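Putative mandelate racemase (Salmonella typhimurium, PDB 2O56) is of uncertain function but binds magnesium and probably acts as a hydro-lyase (dehydratase) of the enolase superfamily. Local coordinates at residues M4-V9 with V30-D35; M149-E154 with V176-H181; I197-Y202 with G235-E240. All blocks are in the same frame, centred on the assembly; numbering follows the deposited sequence. Where two conformers were deposited one is given.

Contact 1: residues M4-V9 with V30-D35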
loop_
_atom_site.group_PDB
_atom_site.type_symbol
_atom_site.label_atom_id
_atom_site.label_comp_id
_atom_site.label_asym_id
_atom_site.label_seq_id
_atom_site.Cartn_x
_atom_site.Cartn_y
_atom_site.Cartn_z
ATOM N N MET A 4 28.949 -0.834 -42.776
ATOM C CA MET A 4 28.824 0.593 -43.061
ATOM C C MET A 4 29.146 1.485 -41.875
ATOM O O MET A 4 29.126 1.052 -40.730
ATOM C CB MET A 4 27.462 0.961 -43.676
ATOM C CG MET A 4 26.312 0.106 -43.217
ATOM S SD MET A 4 24.725 0.508 -43.992
ATOM C CE MET A 4 25.195 1.384 -45.454
ATOM N N LYS A 5 29.441 2.739 -42.188
ATOM C CA LYS A 5 29.886 3.729 -41.234
ATOM C C LYS A 5 29.019 4.911 -41.538
ATOM O O LYS A 5 28.740 5.198 -42.707
ATOM C CB LYS A 5 31.338 4.145 -41.522
ATOM C CG LYS A 5 32.390 3.386 -40.742
ATOM C CD LYS A 5 33.782 3.833 -41.176
ATOM C CE LYS A 5 34.832 3.562 -40.109
ATOM N NZ LYS A 5 35.125 2.108 -39.975
ATOM N N ILE A 6 28.600 5.606 -40.489
ATOM C CA ILE A 6 28.045 6.945 -40.628
ATOM C C ILE A 6 29.194 7.893 -40.983
ATOM O O ILE A 6 30.211 7.941 -40.288
ATOM C CB ILE A 6 27.326 7.395 -39.329
ATOM C CG1 ILE A 6 26.171 6.436 -38.999
ATOM C CG2 ILE A 6 26.804 8.824 -39.465
ATOM C CD1 ILE A 6 25.556 6.615 -37.566
ATOM N N THR A 7 29.046 8.619 -42.088
ATOM C CA THR A 7 30.108 9.535 -42.528
ATOM C C THR A 7 29.794 10.991 -42.216
ATOM O O THR A 7 30.697 11.777 -41.929
ATOM C CB THR A 7 30.453 9.346 -44.028
ATOM O OG1 THR A 7 29.248 9.362 -44.799
ATOM C CG2 THR A 7 31.150 8.027 -44.238
ATOM N N SER A 8 28.504 11.343 -42.245
ATOM C CA SER A 8 28.068 12.681 -41.883
ATOM C C SER A 8 26.571 12.682 -41.547
ATOM O O SER A 8 25.845 11.750 -41.904
ATOM C CB SER A 8 28.320 13.654 -43.045
ATOM O OG SER A 8 27.397 13.406 -44.098
ATOM N N VAL A 9 26.125 13.729 -40.854
ATOM C CA VAL A 9 24.720 13.898 -40.533
ATOM C C VAL A 9 24.345 15.334 -40.872
ATOM O O VAL A 9 25.024 16.257 -40.452
ATOM C CB VAL A 9 24.411 13.640 -39.015
ATOM C CG1 VAL A 9 22.902 13.818 -38.745
ATOM C CG2 VAL A 9 24.848 12.260 -38.589
ATOM N N VAL A 30 16.563 14.930 -39.717
ATOM C CA VAL A 30 17.929 14.427 -39.560
ATOM C C VAL A 30 18.139 13.484 -40.730
ATOM O O VAL A 30 17.320 12.599 -40.956
ATOM C CB VAL A 30 18.085 13.627 -38.259
ATOM C CG1 VAL A 30 19.489 13.082 -38.136
ATOM C CG2 VAL A 30 17.761 14.490 -37.053
ATOM N N LYS A 31 19.206 13.715 -41.492
ATOM C CA LYS A 31 19.555 12.897 -42.638
ATOM C C LYS A 31 20.935 12.328 -42.363
ATOM O O LYS A 31 21.902 13.067 -42.235
ATOM C CB LYS A 31 19.607 13.752 -43.907
ATOM C CG LYS A 31 19.871 12.955 -45.186
ATOM C CD LYS A 31 19.806 13.882 -46.403
ATOM C CE LYS A 31 20.455 13.256 -47.624
ATOM N NZ LYS A 31 21.907 13.441 -47.590
ATOM N N ILE A 32 21.011 11.012 -42.253
ATOM C CA ILE A 32 22.205 10.365 -41.789
ATOM C C ILE A 32 22.836 9.725 -43.024
ATOM O O ILE A 32 22.144 9.036 -43.803
ATOM C CB ILE A 32 21.876 9.292 -40.748
ATOM C CG1 ILE A 32 21.306 9.945 -39.486
ATOM C CG2 ILE A 32 23.121 8.502 -40.379
ATOM C CD1 ILE A 32 21.230 9.010 -38.298
ATOM N N ASN A 33 24.130 9.964 -43.223
ATOM C CA ASN A 33 24.781 9.573 -44.480
ATOM C C ASN A 33 25.846 8.539 -44.226
ATOM O O ASN A 33 26.568 8.624 -43.235
ATOM C CB ASN A 33 25.376 10.805 -45.193
ATOM C CG ASN A 33 24.342 11.881 -45.443
ATOM O OD1 ASN A 33 23.332 11.631 -46.093
ATOM N ND2 ASN A 33 24.573 13.075 -44.906
ATOM N N THR A 34 25.942 7.548 -45.106
ATOM C CA THR A 34 26.849 6.432 -44.871
ATOM C C THR A 34 27.922 6.331 -45.945
ATOM O O THR A 34 27.775 6.885 -47.031
ATOM C CB THR A 34 26.108 5.081 -44.771
ATOM O OG1 THR A 34 25.437 4.810 -45.999
ATOM C CG2 THR A 34 25.082 5.085 -43.627
ATOM N N ASP A 35 28.987 5.598 -45.650
ATOM C CA ASP A 35 30.030 5.348 -46.644
ATOM C C ASP A 35 29.559 4.549 -47.872
ATOM O O ASP A 35 30.244 4.504 -48.887
ATOM C CB ASP A 35 31.259 4.704 -46.002
ATOM C CG ASP A 35 30.954 3.386 -45.305
ATOM O OD1 ASP A 35 29.793 2.932 -45.306
ATOM O OD2 ASP A 35 31.904 2.798 -44.747
#
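Asp-35 closes one end of this antiparallel strand pair by bonding twice to Lys-5. Its backbone N donates to Lys-5 O (3.0 Å). Its OD1 accepts from Lys-5 N (3.1 Å), which arrives from above the carboxylate plane, 56° out of it. CG of Asp-35 lies between the backbone N and the carbonyl carbon (chi1 58°), which turns the carboxylate back over residues 4-5. Thr-7 CG2 packs against Asp-35 CB.

Asn-33 is the hub of a classic beta bulge, since both Thr-7 and Ser-8 face it. Asn-33 O takes a short bond from Thr-7 N (2.7 Å) and a weak one from Ser-8 N (3.5 Å). Asn-33 N returns a bond to Ser-8 O (2.8 Å), and ND2 reaches Ser-8 OG (3.0 Å), 15° out of the amide plane. Lys-31 NZ and Ser-39 OG both bind Asn-33 OD1, so the amide is held at both ends.

Val-9 and Ile-32 point to the face opposite Ser-8 and Asn-33. Val-9 CG1 meets Val-30 CG1 at 3.5 Å.

Strands 39-44 and 395-398 flank the pair in a four-stranded sheet of the N-terminal domain. Helix 93-114 covers Ile-32, and helix 52-66 packs on Val-9.

Contact 2: residues M149-E154 with V176-H181; sequences MLTEPE and VAMDRH
Thr-151 rests on the backbone of the loop 176-181, whose two flat groups, the His-181 ring and the Arg-180 guanidinium, fold over each other. Arg-180 CG lies over the centre of one ring face of His-181. The ring's NE2 in turn lies 3.5 Å above one face of the Arg-180 guanidinium, offset toward the rim. The loop contains an Asx turn: Asp-179 OD1 accepts from His-181 N (2.9 Å) and also from Asn-183 N. It belongs to the barrel domain of the enolase superfamily, between strand 170-173 and helix 195-212. Segment 149-154 leads into helix 153-165, with Glu-152 at the N-cap position.

Thr-151 CB and CG2 both approach Arg-180 O, and CG2 also lies 3.7 Å from Asp-179 O. Its hydroxyl turns to its own segment and donates to Glu-152 OE2 (2.8 Å), on the anti side of the carboxylate. Arg-204 of helix 195-212 joins the segments, binding the carbonyl oxygens of Thr-151, Met-178 and Asp-179.

Met-178 has the largest share of the buried surface. Its side chain and that of Met-149 cross at about a right angle, and Trp-184 touches both. Both chains are bent, which brings Met-149 CE to 3.9 Å from Met-178 SD. Nearer the backbone, Met-178 CG sits 3.4 Å from Leu-150 O, which also accepts a hydrogen bond from Tyr-156 OH.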
loop_
_atom_site.group_PDB
_atom_site.type_symbol
_atom_site.label_atom_id
_atom_site.label_comp_id
_atom_site.label_asym_id
_atom_site.label_seq_id
_atom_site.Cartn_x
_atom_site.Cartn_y
_atom_site.Cartn_z
ATOM N N MET A 149 -11.305 29.701 -36.914
ATOM C CA MET A 149 -11.270 29.692 -35.459
ATOM C C MET A 149 -12.699 29.597 -34.955
ATOM O O MET A 149 -13.305 30.610 -34.621
ATOM C CB MET A 149 -10.609 30.971 -34.921
ATOM C CG MET A 149 -9.162 31.196 -35.361
ATOM S SD MET A 149 -7.997 30.010 -34.676
ATOM C CE MET A 149 -7.490 30.838 -33.174
ATOM N N LEU A 150 -13.237 28.381 -34.917
ATOM C CA LEU A 150 -14.676 28.163 -34.721
ATOM C C LEU A 150 -15.096 28.505 -33.300
ATOM O O LEU A 150 -14.365 28.209 -32.348
ATOM C CB LEU A 150 -15.065 26.709 -35.058
ATOM C CG LEU A 150 -14.621 26.113 -36.396
ATOM C CD1 LEU A 150 -15.147 24.709 -36.528
ATOM C CD2 LEU A 150 -15.097 26.946 -37.573
ATOM N N THR A 151 -16.259 29.146 -33.155
ATOM C CA THR A 151 -16.724 29.584 -31.831
ATOM C C THR A 151 -18.083 29.031 -31.429
ATOM O O THR A 151 -18.319 28.766 -30.247
ATOM C CB THR A 151 -16.719 31.131 -31.644
ATOM O OG1 THR A 151 -17.638 31.735 -32.561
ATOM C CG2 THR A 151 -15.341 31.696 -31.863
ATOM N N GLU A 152 -18.975 28.865 -32.404
ATOM C CA GLU A 152 -20.376 28.554 -32.115
ATOM C C GLU A 152 -20.621 27.056 -32.223
ATOM O O GLU A 152 -20.091 26.407 -33.123
ATOM C CB GLU A 152 -21.302 29.277 -33.111
ATOM C CG GLU A 152 -21.019 30.765 -33.275
ATOM C CD GLU A 152 -21.148 31.527 -31.969
ATOM O OE1 GLU A 152 -22.224 31.429 -31.327
ATOM O OE2 GLU A 152 -20.170 32.214 -31.586
ATOM N N PRO A 153 -21.451 26.499 -31.323
ATOM C CA PRO A 153 -21.753 25.063 -31.369
ATOM C C PRO A 153 -22.120 24.575 -32.776
ATOM O O PRO A 153 -21.640 23.529 -33.215
ATOM C CB PRO A 153 -22.957 24.943 -30.437
ATOM C CG PRO A 153 -22.707 26.028 -29.419
ATOM C CD PRO A 153 -22.141 27.170 -30.206
ATOM N N GLU A 154 -22.950 25.349 -33.475
ATOM C CA GLU A 154 -23.387 25.033 -34.841
ATOM C C GLU A 154 -22.208 24.863 -35.808
ATOM O O GLU A 154 -22.213 23.948 -36.638
ATOM C CB GLU A 154 -24.350 26.131 -35.329
ATOM C CG GLU A 154 -24.311 26.454 -36.813
ATOM C CD GLU A 154 -25.289 25.622 -37.606
ATOM O OE1 GLU A 154 -26.270 26.197 -38.124
ATOM O OE2 GLU A 154 -25.082 24.391 -37.709
ATOM N N VAL A 176 -13.003 23.570 -25.477
ATOM C CA VAL A 176 -12.917 24.471 -24.315
ATOM C C VAL A 176 -12.010 25.691 -24.537
ATOM O O VAL A 176 -12.311 26.791 -24.056
ATOM C CB VAL A 176 -12.543 23.696 -23.011
ATOM C CG1 VAL A 176 -12.275 24.636 -21.855
ATOM C CG2 VAL A 176 -13.671 22.781 -22.622
ATOM N N ALA A 177 -10.916 25.499 -25.277
ATOM C CA ALA A 177 -9.795 26.452 -25.280
ATOM C C ALA A 177 -9.984 27.641 -26.245
ATOM O O ALA A 177 -9.187 28.582 -26.255
ATOM C CB ALA A 177 -8.487 25.724 -25.571
ATOM N N MET A 178 -11.035 27.601 -27.057
ATOM C CA MET A 178 -11.445 28.779 -27.822
ATOM C C MET A 178 -12.524 29.491 -27.017
ATOM O O MET A 178 -13.530 28.873 -26.660
ATOM C CB MET A 178 -12.023 28.367 -29.185
ATOM C CG MET A 178 -12.119 29.509 -30.223
ATOM S SD MET A 178 -10.542 29.847 -31.038
ATOM C CE MET A 178 -10.262 28.334 -31.959
ATOM N N ASP A 179 -12.341 30.775 -26.731
ATOM C CA ASP A 179 -13.433 31.531 -26.088
ATOM C C ASP A 179 -14.542 31.871 -27.090
ATOM O O ASP A 179 -14.496 31.432 -28.245
ATOM C CB ASP A 179 -12.941 32.769 -25.312
ATOM C CG ASP A 179 -12.419 33.881 -26.211
ATOM O OD1 ASP A 179 -12.522 33.783 -27.448
ATOM O OD2 ASP A 179 -11.882 34.868 -25.670
ATOM N N ARG A 180 -15.527 32.658 -26.665
ATOM C CA ARG A 180 -16.647 32.958 -27.548
ATOM C C ARG A 180 -16.252 33.960 -28.624
ATOM O O ARG A 180 -16.973 34.139 -29.597
ATOM C CB ARG A 180 -17.870 33.439 -26.759
ATOM C CG ARG A 180 -17.620 34.667 -25.899
ATOM C CD ARG A 180 -18.494 34.664 -24.652
ATOM N NE ARG A 180 -19.513 35.709 -24.696
ATOM C CZ ARG A 180 -19.372 36.925 -24.168
ATOM N NH1 ARG A 180 -18.244 37.263 -23.547
ATOM N NH2 ARG A 180 -20.364 37.807 -24.259
ATOM N N HIS A 181 -15.086 34.578 -28.462
ATOM C CA HIS A 181 -14.618 35.623 -29.366
ATOM C C HIS A 181 -13.575 35.138 -30.358
ATOM O O HIS A 181 -13.147 35.889 -31.222
ATOM C CB HIS A 181 -14.074 36.803 -28.555
ATOM C CG HIS A 181 -15.084 37.391 -27.620
ATOM N ND1 HIS A 181 -14.826 37.611 -26.285
ATOM C CD2 HIS A 181 -16.366 37.784 -27.825
ATOM C CE1 HIS A 181 -15.899 38.126 -25.710
ATOM N NE2 HIS A 181 -16.849 38.238 -26.623
#

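Contact 3: residues I197-Y202 with G235-E240; sequences ILRLGY and GRMIEE
Met-237 and Tyr-202 carry most of this helix-to-helix contact, and apolar packing comes first. CG of Met-237 is anti to its carbonyl carbon (chi1 -70°), and the chain bends only at chi3. The thioether thus reaches across to helix 195-212. Met-237 SD lies 3.7 Å from Leu-198 CB, and Met-237 CE lies 3.5 Å from Tyr-202 CB. At the edge of the tyrosine ring, near its plane, Ile-238 CG2 comes to 4.1 Å from Tyr-202 CD1.

One contact joins a methyl to a charged flat group. Met-237 CE sits 3.5 Å above one face of the Arg-199 guanidinium, offset toward the rim. The arginine chain is bent at chi2 and chi3, and NH2 forms a salt bridge with Asp-195 one turn earlier. That bridge probably helps to hold the guanidinium over the methyl.

The polar link is a single hydrogen bond. Tyr-202 OH donates to Glu-240 OE2 at a short 2.5 Å. It meets the oxygen on the anti side, 30° out of the carboxylate plane. The ring and carboxylate planes stand 90° apart.

Helices 195-212 and 228-238 are successive outer helices, with strand 217-221 between them in sequence. Such side-by-side packing of neighbouring helices round a parallel strand core is characteristic of the TIM-type barrel that forms the C-terminal domain of this superfamily.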
loop_
_atom_site.group_PDB
_atom_site.type_symbol
_atom_site.label_atom_id
_atom_site.label_comp_id
_atom_site.label_asym_id
_atom_site.label_seq_id
_atom_site.Cartn_x
_atom_site.Cartn_y
_atom_site.Cartn_z
ATOM N N ILE A 197 -17.666 28.999 -18.374
ATOM C CA ILE A 197 -16.430 28.643 -19.061
ATOM C C ILE A 197 -16.531 27.257 -19.693
ATOM O O ILE A 197 -16.185 27.073 -20.862
ATOM C CB ILE A 197 -15.219 28.753 -18.105
ATOM C CG1 ILE A 197 -15.145 30.173 -17.527
ATOM C CG2 ILE A 197 -13.941 28.402 -18.833
ATOM C CD1 ILE A 197 -14.067 30.386 -16.487
ATOM N N LEU A 198 -17.067 26.297 -18.945
ATOM C CA LEU A 198 -17.101 24.904 -19.388
ATOM C C LEU A 198 -18.402 24.557 -20.123
ATOM O O LEU A 198 -18.439 23.613 -20.896
ATOM C CB LEU A 198 -16.898 23.956 -18.202
ATOM C CG LEU A 198 -15.481 23.950 -17.621
ATOM C CD1 LEU A 198 -15.426 23.062 -16.400
ATOM C CD2 LEU A 198 -14.447 23.495 -18.674
ATOM N N ARG A 199 -19.455 25.332 -19.869
ATOM C CA ARG A 199 -20.769 25.122 -20.494
ATOM C C ARG A 199 -20.699 25.307 -22.012
ATOM O O ARG A 199 -21.321 24.545 -22.772
ATOM C CB ARG A 199 -21.781 26.099 -19.872
ATOM C CG ARG A 199 -23.164 26.151 -20.522
ATOM C CD ARG A 199 -24.028 24.972 -20.151
ATOM N NE ARG A 199 -23.871 24.544 -18.766
ATOM C CZ ARG A 199 -24.005 23.281 -18.362
ATOM N NH1 ARG A 199 -24.309 22.329 -19.239
ATOM N NH2 ARG A 199 -23.829 22.969 -17.082
ATOM N N LEU A 200 -19.933 26.314 -22.431
ATOM C CA LEU A 200 -19.598 26.543 -23.825
ATOM C C LEU A 200 -18.973 25.310 -24.495
ATOM O O LEU A 200 -19.460 24.841 -25.525
ATOM C CB LEU A 200 -18.661 27.744 -23.946
ATOM C CG LEU A 200 -18.264 28.197 -25.356
ATOM C CD1 LEU A 200 -19.499 28.505 -26.223
ATOM C CD2 LEU A 200 -17.352 29.413 -25.266
ATOM N N GLY A 201 -17.898 24.801 -23.896
ATOM C CA GLY A 201 -17.295 23.526 -24.275
ATOM C C GLY A 201 -18.291 22.384 -24.376
ATOM O O GLY A 201 -18.292 21.663 -25.371
ATOM N N TYR A 202 -19.138 22.221 -23.354
ATOM C CA TYR A 202 -20.160 21.178 -23.380
ATOM C C TYR A 202 -21.164 21.341 -24.530
ATOM O O TYR A 202 -21.557 20.351 -25.163
ATOM C CB TYR A 202 -20.945 21.125 -22.065
ATOM C CG TYR A 202 -22.111 20.173 -22.154
ATOM C CD1 TYR A 202 -21.920 18.804 -21.990
ATOM C CD2 TYR A 202 -23.402 20.633 -22.454
ATOM C CE1 TYR A 202 -22.977 17.919 -22.101
ATOM C CE2 TYR A 202 -24.453 19.753 -22.575
ATOM C CZ TYR A 202 -24.241 18.406 -22.398
ATOM O OH TYR A 202 -25.288 17.525 -22.511
ATOM N N GLY A 235 -14.838 16.622 -17.606
ATOM C CA GLY A 235 -15.073 15.217 -17.991
ATOM C C GLY A 235 -16.421 14.695 -17.528
ATOM O O GLY A 235 -17.114 13.978 -18.269
ATOM N N ARG A 236 -16.802 15.068 -16.309
ATOM C CA ARG A 236 -18.085 14.676 -15.716
ATOM C C ARG A 236 -19.267 15.254 -16.496
ATOM O O ARG A 236 -20.315 14.633 -16.593
ATOM C CB ARG A 236 -18.173 15.148 -14.264
ATOM C CG ARG A 236 -17.445 14.259 -13.262
ATOM C CD ARG A 236 -17.792 14.655 -11.835
ATOM N NE ARG A 236 -17.093 13.832 -10.854
ATOM C CZ ARG A 236 -16.598 14.282 -9.704
ATOM N NH1 ARG A 236 -16.713 15.566 -9.368
ATOM N NH2 ARG A 236 -15.977 13.440 -8.890
ATOM N N MET A 237 -19.082 16.460 -17.032
ATOM C CA MET A 237 -20.093 17.130 -17.875
ATOM C C MET A 237 -20.316 16.383 -19.198
ATOM O O MET A 237 -21.453 16.250 -19.660
ATOM C CB MET A 237 -19.666 18.562 -18.184
ATOM C CG MET A 237 -19.710 19.515 -16.994
ATOM S SD MET A 237 -19.362 21.233 -17.468
ATOM C CE MET A 237 -20.741 21.519 -18.548
ATOM N N ILE A 238 -19.231 15.882 -19.787
ATOM C CA ILE A 238 -19.276 15.278 -21.119
ATOM C C ILE A 238 -19.417 13.744 -21.126
ATOM O O ILE A 238 -19.637 13.140 -22.185
ATOM C CB ILE A 238 -18.097 15.750 -22.032
ATOM C CG1 ILE A 238 -16.731 15.305 -21.477
ATOM C CG2 ILE A 238 -18.137 17.256 -22.217
ATOM C CD1 ILE A 238 -15.622 15.400 -22.491
ATOM N N GLU A 239 -19.333 13.128 -19.947
ATOM C CA GLU A 239 -19.568 11.678 -19.792
ATOM C C GLU A 239 -20.746 11.109 -20.593
ATOM O O GLU A 239 -20.623 10.072 -21.236
ATOM C CB GLU A 239 -19.782 11.322 -18.322
ATOM C CG GLU A 239 -18.544 10.893 -17.627
ATOM C CD GLU A 239 -18.732 10.808 -16.135
ATOM O OE1 GLU A 239 -19.893 10.813 -15.663
ATOM O OE2 GLU A 239 -17.708 10.746 -15.433
ATOM N N GLU A 240 -21.886 11.790 -20.538
ATOM C CA GLU A 240 -23.117 11.298 -21.160
ATOM C C GLU A 240 -23.090 11.396 -22.693
ATOM O O GLU A 240 -23.954 10.835 -23.366
ATOM C CB GLU A 240 -24.312 12.112 -20.631
ATOM C CG GLU A 240 -24.380 13.523 -21.259
ATOM C CD GLU A 240 -25.146 14.539 -20.435
ATOM O OE1 GLU A 240 -25.204 14.407 -19.191
ATOM O OE2 GLU A 240 -25.681 15.488 -21.043
#

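Contact 1 stands apart from the other two, on the opposite side of the chain's centre. Its centre is about 48 Å from that of contact 2 and about 51 Å from that of contact 3. It belongs to the N-terminal sheet, away from the metal site. Contacts 2 and 3 are barrel neighbours, with centres about 14 Å apart. They touch through Val-176 and Leu-198, whose CG1 and CD2 are 4.0 Å apart, and through Leu-200 CD2 against Arg-180 N. Magnesium is bound by Glu-221, Glu-247 and Glu-273. The side chains of Met-178 and Ile-238 lie about 11 Å and 9 Å from that of Glu-221, so both contacts lie outside the metal shell.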